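Local coordinates for EGF family domain-containing protein (Toxoplasma gondii, PDB 4Z80) that binds a peptide of the rhoptry neck protein RON2L1 and probably helps to form the moving junction through which Toxoplasma enters host cells, at residues Y89-A94 with G293-D298; I121-M126 with N273-L278; Q170-D175 with T263-Y268. All coordinates share one frame; numbering follows the deposited sequence.

Three contacts between remote segments show how a domain with little regular secondary structure can be tied together, all within one set of nested loops. Following the chain from its N terminus, residues 89-94, 121-126 and 170-175 come in turn as the outgoing halves; the chain then returns through 263-268, 273-278 and 293-298, closing contact 3, contact 2 and contact 1 in that order. None of the loops cross. Contact 1 joins a short two-stranded sheet to the loop after strand 289-291, contact 2 joins two loops, and contact 3 ties helix 165-172 to the 3-10 turn 263-265, both touched by the bound peptide. Contacts 1 and 3 meet contact 2 but not each other.

Contact 1 (Y89-A94 with G293-D298); sequences YMAAGA and GYHTQD
His295 lays its imidazole against the backbone of Met90 in a CH-pi contact. Met90 CA stands over one face of the ring, 3.6 Å from its centroid and displaced toward the rim, while Met90 CB lies 3.7 Å from His295 CE1. CG of His295 is anti to its own carbonyl carbon (chi1 -63°), which carries the ring across to the strand. The rest of Met90 leads away toward His335.

Among the polar atoms, Ala91 N comes within 2.9 Å of His295 ND1. Gln297 folds back through a bend at chi2 (147°) and donates from NE2 to the carbonyl O of His295 at 3.2 Å, a nearly straight bond lying in the amide plane. The same NE2 is bonded to Gly59 O and OE1 to Lys100, fixing the amide's turn.

The methyl of Ala91 packs against the amide end of Gln297, CB 3.6 Å from NE2, and lies in plane at the edge of the His295 ring.

Buried here, a loop histidine laid on the two-stranded sheet of strands 89-91 and 60-62 joins it to the loop after strand 289-291. Helix 80-84 borders the loop, Asp80 accepting from His295 N and Thr81 touching the His295 side chain.

Contact 2 (I121-M126 with N273-L278); sequences IHANVM and NCFRSL
Phe275 points its ring at the 121-126 loop, and three aliphatic side chains gather round the far end of that ring. Val125 approaches at the rim: its CG2 lies in the ring plane, 3.9 Å from Phe275 CE2, the two side chains running past each other in opposite directions. The side chains of Ile121 and Phe275 point at each other, and Ile121 CD1 comes to 3.8 Å from Phe275 CE1. CG1 of Ile121 sits between the backbone N and the carbonyl carbon (chi1 65°), and the extended second torsion then carries CD1 out to the ring. The methyl of Ala123 closes on the edge near CZ, while Met153 from another loop also touches Phe275.

Both segments are loops, consistent with the PAN-type fold of AMA1 relatives, whose loops are long and disulfide-linked. Here Cys274, next to Phe275, is bonded to Cys72, fastening the chain directly beside the contact.

Asn273 turns its amide toward the loop, with ND2 3.7 Å from the methyl of Ala123. Two waters also link the polar groups. Water 1 accepts from Asn273 ND2 at 2.8 Å and donates to Ala123 O. Water 2 accepts both from ND2 and from the backbone N of Asn273, 3.0 Å away, and reaches Asn124 O only weakly. Glu143 accepts from the backbone N of Asn124, Val125 and Met126, holding the loop's backbone.

Contact 3 (Q170-D175 with T263-Y268); sequences QDMVTD and THCWPY
The imidazole of His264 is covered on both faces. Over one lies Asp171 CB, 3.9 Å from the ring centroid and 19° off its normal, a CH-pi contact offset toward the rim; over the centre of the other lies Thr263 CG2. At the edge His264 NE2 donates to Asp175 OD2 at 2.8 Å, using the anti lone pair of that oxygen, which sits slightly tilted from the ring plane, with the carboxylate plane turned 66° from the ring. CG of Asp175 is anti to its backbone N (chi1 -172°), which brings the carboxylate to the NE2 edge of the ring. OD2 also takes a salt bridge from Arg276, so the histidine and the arginine share one oxygen, probably favouring the charged carboxylate.

Met172 runs alongside the ring's stem: CG lies 3.8 Å from His264 CB, and the extended chain places CE 4.0 Å from Cys265 SG, a sulfur in disulfide with Cys161.

The polar end of Asp171 is bound by Tyr71 at OD1, while water 3 bridges OD2 to His264 O, donating to both. The same OD2 and His264 O bond to Gln10 and Ser11 of the peptide chain, so this is part of the peptide-binding surface.

The contact joins helix 165-172 and the type I beta turn from Met172 to Asp175 to the 3-10 turn that follows helix 252-262.

Contact 1 (Y89-A94 with G293-D298)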
loop_
_atom_site.group_PDB
_atom_site.type_symbol
_atom_site.label_atom_id
_atom_site.label_comp_id
_atom_site.label_asym_id
_atom_site.label_seq_id
_atom_site.Cartn_x
_atom_site.Cartn_y
_atom_site.Cartn_z
ATOM N N TYR A 89 -3.317 5.447 -13.407
ATOM C CA TYR A 89 -3.149 5.948 -12.050
ATOM C C TYR A 89 -2.286 5.038 -11.175
ATOM O O TYR A 89 -2.437 3.811 -11.189
ATOM C CB TYR A 89 -4.513 6.086 -11.368
ATOM C CG TYR A 89 -5.385 7.257 -11.768
ATOM C CD1 TYR A 89 -4.849 8.490 -12.101
ATOM C CD2 TYR A 89 -6.765 7.125 -11.757
ATOM C CE1 TYR A 89 -5.675 9.556 -12.436
ATOM C CE2 TYR A 89 -7.590 8.173 -12.087
ATOM C CZ TYR A 89 -7.045 9.383 -12.427
ATOM O OH TYR A 89 -7.889 10.425 -12.753
ATOM N N MET A 90 -1.413 5.656 -10.384
ATOM C CA MET A 90 -0.792 4.973 -9.252
ATOM C C MET A 90 -1.589 5.256 -7.978
ATOM O O MET A 90 -2.244 6.294 -7.863
ATOM C CB MET A 90 0.674 5.403 -9.083
ATOM C CG MET A 90 0.892 6.871 -8.813
ATOM S SD MET A 90 2.663 7.251 -8.877
ATOM C CE MET A 90 2.615 8.971 -8.397
ATOM N N ALA A 91 -1.537 4.323 -7.031
ATOM C CA ALA A 91 -2.131 4.526 -5.718
ATOM C C ALA A 91 -1.400 5.666 -5.015
ATOM O O ALA A 91 -0.165 5.694 -4.985
ATOM C CB ALA A 91 -2.064 3.249 -4.892
ATOM N N ALA A 92 -2.155 6.604 -4.453
ATOM C CA ALA A 92 -1.596 7.841 -3.914
ATOM C C ALA A 92 -2.206 8.171 -2.566
ATOM O O ALA A 92 -3.296 7.700 -2.233
ATOM C CB ALA A 92 -1.827 8.987 -4.880
ATOM N N GLY A 93 -1.492 9.007 -1.813
ATOM C CA GLY A 93 -1.922 9.457 -0.501
ATOM C C GLY A 93 -0.779 9.306 0.481
ATOM O O GLY A 93 -0.362 8.193 0.780
ATOM N N ALA A 94 -0.279 10.422 0.992
ATOM C CA ALA A 94 0.940 10.399 1.807
ATOM C C ALA A 94 0.793 9.798 3.202
ATOM O O ALA A 94 1.797 9.396 3.786
ATOM C CB ALA A 94 1.493 11.805 1.933
ATOM N N GLY A 293 0.356 -5.785 -6.237
ATOM C CA GLY A 293 0.669 -5.686 -7.650
ATOM C C GLY A 293 -0.218 -4.722 -8.419
ATOM O O GLY A 293 0.080 -4.358 -9.550
ATOM N N TYR A 294 -1.307 -4.305 -7.783
ATOM C CA TYR A 294 -2.320 -3.468 -8.419
ATOM C C TYR A 294 -2.553 -2.178 -7.642
ATOM O O TYR A 294 -2.575 -2.182 -6.401
ATOM C CB TYR A 294 -3.643 -4.224 -8.523
ATOM C CG TYR A 294 -3.674 -5.434 -9.434
ATOM C CD1 TYR A 294 -3.017 -5.437 -10.657
ATOM C CD2 TYR A 294 -4.394 -6.564 -9.074
ATOM C CE1 TYR A 294 -3.077 -6.545 -11.501
ATOM C CE2 TYR A 294 -4.470 -7.671 -9.909
ATOM C CZ TYR A 294 -3.807 -7.655 -11.120
ATOM O OH TYR A 294 -3.872 -8.763 -11.961
ATOM N N HIS A 295 -2.739 -1.085 -8.381
ATOM C CA HIS A 295 -3.056 0.223 -7.814
ATOM C C HIS A 295 -4.546 0.399 -7.544
ATOM O O HIS A 295 -4.937 1.221 -6.716
ATOM C CB HIS A 295 -2.592 1.337 -8.740
ATOM C CG HIS A 295 -1.114 1.372 -8.945
ATOM N ND1 HIS A 295 -0.246 1.913 -8.022
ATOM C CD2 HIS A 295 -0.351 0.927 -9.969
ATOM C CE1 HIS A 295 0.993 1.803 -8.475
ATOM N NE2 HIS A 295 0.956 1.211 -9.654
ATOM N N THR A 296 -5.365 -0.374 -8.249
ATOM C CA THR A 296 -6.818 -0.297 -8.107
ATOM C C THR A 296 -7.216 -0.504 -6.652
ATOM O O THR A 296 -6.732 -1.422 -5.994
ATOM C CB THR A 296 -7.511 -1.367 -8.995
ATOM O OG1 THR A 296 -7.224 -1.119 -10.377
ATOM C CG2 THR A 296 -9.013 -1.333 -8.809
ATOM N N GLN A 297 -8.111 0.345 -6.154
ATOM C CA GLN A 297 -8.646 0.179 -4.804
ATOM C C GLN A 297 -10.146 -0.132 -4.774
ATOM O O GLN A 297 -10.645 -0.666 -3.794
ATOM C CB GLN A 297 -8.346 1.436 -3.991
ATOM C CG GLN A 297 -6.867 1.565 -3.632
ATOM C CD GLN A 297 -6.419 3.007 -3.582
ATOM O OE1 GLN A 297 -6.772 3.742 -2.662
ATOM N NE2 GLN A 297 -5.678 3.432 -4.596
ATOM N N ASP A 298 -10.852 0.182 -5.859
ATOM C CA ASP A 298 -12.294 -0.066 -5.957
ATOM C C ASP A 298 -12.636 -0.393 -7.403
ATOM O O ASP A 298 -12.234 0.332 -8.308
ATOM C CB ASP A 298 -13.087 1.159 -5.479
ATOM C CG ASP A 298 -14.564 0.865 -5.249
ATOM O OD1 ASP A 298 -15.317 0.742 -6.233
ATOM O OD2 ASP A 298 -14.980 0.800 -4.071
#

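Contact 2 (I121-M126 with N273-L278)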
loop_
_atom_site.group_PDB
_atom_site.type_symbol
_atom_site.label_atom_id
_atom_site.label_comp_id
_atom_site.label_asym_id
_atom_site.label_seq_id
_atom_site.Cartn_x
_atom_site.Cartn_y
_atom_site.Cartn_z
ATOM N N ILE A 121 -1.172 -11.897 -7.581
ATOM C CA ILE A 121 -1.888 -11.504 -8.788
ATOM C C ILE A 121 -1.686 -12.489 -9.929
ATOM O O ILE A 121 -0.779 -13.332 -9.900
ATOM C CB ILE A 121 -1.448 -10.088 -9.257
ATOM C CG1 ILE A 121 0.032 -10.079 -9.692
ATOM C CG2 ILE A 121 -1.698 -9.073 -8.149
ATOM C CD1 ILE A 121 0.517 -8.737 -10.256
ATOM N N HIS A 122 -2.550 -12.370 -10.934
ATOM C CA HIS A 122 -2.425 -13.097 -12.188
ATOM C C HIS A 122 -2.477 -12.071 -13.320
ATOM O O HIS A 122 -3.486 -11.952 -14.014
ATOM C CB HIS A 122 -3.536 -14.140 -12.342
ATOM C CG HIS A 122 -3.370 -15.025 -13.538
ATOM N ND1 HIS A 122 -3.158 -16.382 -13.430
ATOM C CD2 HIS A 122 -3.346 -14.748 -14.864
ATOM C CE1 HIS A 122 -3.024 -16.905 -14.638
ATOM N NE2 HIS A 122 -3.129 -15.933 -15.527
ATOM N N ALA A 123 -1.397 -11.315 -13.495
ATOM C CA ALA A 123 -1.386 -10.258 -14.503
ATOM C C ALA A 123 -0.811 -10.714 -15.849
ATOM O O ALA A 123 -0.541 -9.885 -16.716
ATOM C CB ALA A 123 -0.609 -9.047 -13.987
ATOM N N ASN A 124 -0.639 -12.025 -16.023
ATOM C CA ASN A 124 -0.128 -12.603 -17.270
ATOM C C ASN A 124 1.295 -12.112 -17.556
ATOM O O ASN A 124 1.592 -11.596 -18.639
ATOM C CB ASN A 124 -1.064 -12.287 -18.438
ATOM C CG ASN A 124 -2.462 -12.841 -18.225
ATOM O OD1 ASN A 124 -2.630 -14.024 -17.928
ATOM N ND2 ASN A 124 -3.467 -11.984 -18.352
ATOM N N VAL A 125 2.160 -12.297 -16.563
ATOM C CA VAL A 125 3.548 -11.844 -16.610
ATOM C C VAL A 125 4.542 -13.009 -16.540
ATOM O O VAL A 125 5.499 -13.034 -17.310
ATOM C CB VAL A 125 3.844 -10.866 -15.453
ATOM C CG1 VAL A 125 5.329 -10.494 -15.392
ATOM C CG2 VAL A 125 2.994 -9.606 -15.606
ATOM N N MET A 126 4.308 -13.957 -15.629
ATOM C CA MET A 126 5.271 -15.027 -15.340
ATOM C C MET A 126 4.877 -16.330 -16.032
ATOM O O MET A 126 3.742 -16.778 -15.904
ATOM C CB MET A 126 5.377 -15.272 -13.828
ATOM C CG MET A 126 5.768 -14.044 -13.007
ATOM S SD MET A 126 7.363 -13.358 -13.512
ATOM C CE MET A 126 7.559 -12.045 -12.300
ATOM N N ASN A 273 2.226 -5.283 -18.496
ATOM C CA ASN A 273 2.068 -4.531 -17.255
ATOM C C ASN A 273 3.366 -3.858 -16.843
ATOM O O ASN A 273 4.432 -4.473 -16.860
ATOM C CB ASN A 273 1.573 -5.438 -16.125
ATOM C CG ASN A 273 0.070 -5.622 -16.140
ATOM O OD1 ASN A 273 -0.680 -4.839 -15.547
ATOM N ND2 ASN A 273 -0.378 -6.657 -16.816
ATOM N N CYS A 274 3.255 -2.580 -16.500
ATOM C CA CYS A 274 4.368 -1.783 -16.015
ATOM C C CYS A 274 4.156 -1.565 -14.527
ATOM O O CYS A 274 3.198 -0.902 -14.131
ATOM C CB CYS A 274 4.447 -0.449 -16.760
ATOM S SG CYS A 274 6.089 0.312 -16.805
ATOM N N PHE A 275 5.041 -2.137 -13.715
ATOM C CA PHE A 275 4.920 -2.108 -12.261
ATOM C C PHE A 275 5.804 -1.014 -11.677
ATOM O O PHE A 275 7.028 -1.074 -11.777
ATOM C CB PHE A 275 5.301 -3.468 -11.657
ATOM C CG PHE A 275 4.393 -4.594 -12.074
ATOM C CD1 PHE A 275 3.174 -4.784 -11.444
ATOM C CD2 PHE A 275 4.748 -5.451 -13.102
ATOM C CE1 PHE A 275 2.331 -5.815 -11.819
ATOM C CE2 PHE A 275 3.907 -6.477 -13.486
ATOM C CZ PHE A 275 2.693 -6.658 -12.840
ATOM N N ARG A 276 5.188 -0.008 -11.069
ATOM C CA ARG A 276 5.933 1.092 -10.482
ATOM C C ARG A 276 5.150 1.706 -9.337
ATOM O O ARG A 276 3.920 1.754 -9.369
ATOM C CB ARG A 276 6.253 2.168 -11.529
ATOM C CG ARG A 276 7.019 3.368 -10.980
ATOM C CD ARG A 276 7.566 4.264 -12.077
ATOM N NE ARG A 276 8.264 5.417 -11.511
ATOM C CZ ARG A 276 9.585 5.552 -11.402
ATOM N NH1 ARG A 276 10.416 4.607 -11.835
ATOM N NH2 ARG A 276 10.075 6.656 -10.855
ATOM N N SER A 277 5.879 2.169 -8.328
ATOM C CA SER A 277 5.301 2.856 -7.184
ATOM C C SER A 277 4.163 2.055 -6.562
ATOM O O SER A 277 3.092 2.582 -6.267
ATOM C CB SER A 277 4.833 4.253 -7.596
ATOM O OG SER A 277 5.937 4.982 -8.107
ATOM N N LEU A 278 4.422 0.778 -6.335
ATOM C CA LEU A 278 3.384 -0.132 -5.879
ATOM C C LEU A 278 2.953 0.190 -4.461
ATOM O O LEU A 278 3.787 0.474 -3.604
ATOM C CB LEU A 278 3.868 -1.578 -5.948
ATOM C CG LEU A 278 4.190 -2.112 -7.344
ATOM C CD1 LEU A 278 4.660 -3.556 -7.250
ATOM C CD2 LEU A 278 3.004 -2.002 -8.277
HETATM O O HOH W 1 -2.919 -7.777 -16.910
HETATM O O HOH W 2 1.604 -8.230 -18.578
#

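Contact 3 (Q170-D175 with T263-Y268)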
loop_
_atom_site.group_PDB
_atom_site.type_symbol
_atom_site.label_atom_id
_atom_site.label_comp_id
_atom_site.label_asym_id
_atom_site.label_seq_id
_atom_site.Cartn_x
_atom_site.Cartn_y
_atom_site.Cartn_z
ATOM N N GLN A 170 21.659 1.873 -15.407
ATOM C CA GLN A 170 20.865 2.463 -16.489
ATOM C C GLN A 170 19.420 2.740 -16.082
ATOM O O GLN A 170 18.766 3.602 -16.676
ATOM C CB GLN A 170 20.825 1.560 -17.727
ATOM C CG GLN A 170 22.044 0.700 -17.972
ATOM C CD GLN A 170 22.989 1.317 -18.955
ATOM O OE1 GLN A 170 23.295 2.509 -18.881
ATOM N NE2 GLN A 170 23.462 0.508 -19.896
ATOM N N ASP A 171 18.907 1.978 -15.117
ATOM C CA ASP A 171 17.519 2.154 -14.678
ATOM C C ASP A 171 17.416 2.759 -13.288
ATOM O O ASP A 171 16.687 3.721 -13.097
ATOM C CB ASP A 171 16.757 0.821 -14.711
ATOM C CG ASP A 171 16.226 0.474 -16.096
ATOM O OD1 ASP A 171 16.261 1.332 -17.003
ATOM O OD2 ASP A 171 15.749 -0.668 -16.277
ATOM N N MET A 172 18.127 2.205 -12.316
ATOM C CA MET A 172 17.979 2.661 -10.938
ATOM C C MET A 172 18.675 3.992 -10.648
ATOM O O MET A 172 18.012 4.956 -10.275
ATOM C CB MET A 172 18.479 1.585 -9.984
ATOM C CG MET A 172 17.559 0.379 -9.918
ATOM S SD MET A 172 18.275 -0.958 -8.954
ATOM C CE MET A 172 16.854 -2.005 -8.673
ATOM N N VAL A 173 19.993 4.071 -10.827
ATOM C CA VAL A 173 20.720 5.251 -10.346
ATOM C C VAL A 173 20.334 6.540 -11.067
ATOM O O VAL A 173 20.429 7.624 -10.489
ATOM C CB VAL A 173 22.257 5.070 -10.462
ATOM C CG1 VAL A 173 22.714 3.934 -9.588
ATOM C CG2 VAL A 173 22.671 4.873 -11.892
ATOM N N THR A 174 19.896 6.427 -12.315
ATOM C CA THR A 174 19.504 7.595 -13.098
ATOM C C THR A 174 17.995 7.886 -13.013
ATOM O O THR A 174 17.473 8.723 -13.753
ATOM C CB THR A 174 19.908 7.429 -14.573
ATOM O OG1 THR A 174 19.351 6.219 -15.101
ATOM C CG2 THR A 174 21.428 7.376 -14.707
ATOM N N ASP A 175 17.314 7.192 -12.104
ATOM C CA ASP A 175 15.907 7.448 -11.791
ATOM C C ASP A 175 15.844 8.523 -10.718
ATOM O O ASP A 175 16.411 8.351 -9.640
ATOM C CB ASP A 175 15.240 6.147 -11.316
ATOM C CG ASP A 175 13.727 6.263 -11.142
ATOM O OD1 ASP A 175 13.202 7.369 -10.870
ATOM O OD2 ASP A 175 13.062 5.208 -11.259
ATOM N N THR A 263 10.971 -0.943 -7.746
ATOM C CA THR A 263 10.332 -0.794 -9.053
ATOM C C THR A 263 11.087 -1.486 -10.189
ATOM O O THR A 263 10.498 -2.231 -10.977
ATOM C CB THR A 263 10.172 0.706 -9.395
ATOM O OG1 THR A 263 9.163 1.274 -8.544
ATOM C CG2 THR A 263 9.802 0.935 -10.866
ATOM N N HIS A 264 12.391 -1.255 -10.278
ATOM C CA HIS A 264 13.136 -1.741 -11.437
ATOM C C HIS A 264 13.516 -3.213 -11.341
ATOM O O HIS A 264 14.127 -3.754 -12.258
ATOM C CB HIS A 264 14.380 -0.884 -11.656
ATOM C CG HIS A 264 14.046 0.522 -12.028
ATOM N ND1 HIS A 264 13.354 0.832 -13.177
ATOM C CD2 HIS A 264 14.261 1.692 -11.385
ATOM C CE1 HIS A 264 13.167 2.138 -13.234
ATOM N NE2 HIS A 264 13.709 2.683 -12.161
ATOM N N CYS A 265 13.139 -3.856 -10.243
ATOM C CA CYS A 265 13.322 -5.295 -10.087
ATOM C C CYS A 265 12.338 -6.093 -10.933
ATOM O O CYS A 265 12.538 -7.283 -11.150
ATOM C CB CYS A 265 13.158 -5.699 -8.624
ATOM S SG CYS A 265 14.236 -4.828 -7.464
ATOM N N TRP A 266 11.269 -5.442 -11.388
ATOM C CA TRP A 266 10.227 -6.122 -12.148
ATOM C C TRP A 266 10.411 -5.884 -13.632
ATOM O O TRP A 266 10.837 -4.804 -14.046
ATOM C CB TRP A 266 8.836 -5.651 -11.718
ATOM C CG TRP A 266 8.668 -5.636 -10.248
ATOM C CD1 TRP A 266 8.462 -4.542 -9.467
ATOM C CD2 TRP A 266 8.702 -6.763 -9.362
ATOM N NE1 TRP A 266 8.358 -4.912 -8.152
ATOM C CE2 TRP A 266 8.502 -6.271 -8.058
ATOM C CE3 TRP A 266 8.876 -8.139 -9.543
ATOM C CZ2 TRP A 266 8.470 -7.106 -6.938
ATOM C CZ3 TRP A 266 8.844 -8.968 -8.427
ATOM C CH2 TRP A 266 8.643 -8.449 -7.146
ATOM N N PRO A 267 10.075 -6.884 -14.454
ATOM C CA PRO A 267 10.265 -6.719 -15.893
ATOM C C PRO A 267 9.171 -5.873 -16.528
ATOM O O PRO A 267 8.002 -5.985 -16.141
ATOM C CB PRO A 267 10.204 -8.151 -16.412
ATOM C CG PRO A 267 9.271 -8.825 -15.485
ATOM C CD PRO A 267 9.499 -8.202 -14.128
ATOM N N TYR A 268 9.554 -5.030 -17.479
ATOM C CA TYR A 268 8.596 -4.354 -18.337
ATOM C C TYR A 268 9.006 -4.457 -19.799
ATOM O O TYR A 268 10.142 -4.148 -20.161
ATOM C CB TYR A 268 8.436 -2.873 -17.975
ATOM C CG TYR A 268 7.610 -2.163 -19.022
ATOM C CD1 TYR A 268 6.251 -2.428 -19.152
ATOM C CD2 TYR A 268 8.194 -1.280 -19.919
ATOM C CE1 TYR A 268 5.496 -1.813 -20.125
ATOM C CE2 TYR A 268 7.440 -0.661 -20.901
ATOM C CZ TYR A 268 6.092 -0.929 -20.992
ATOM O OH TYR A 268 5.333 -0.324 -21.963
HETATM O O HOH W 3 14.884 -2.860 -15.016
#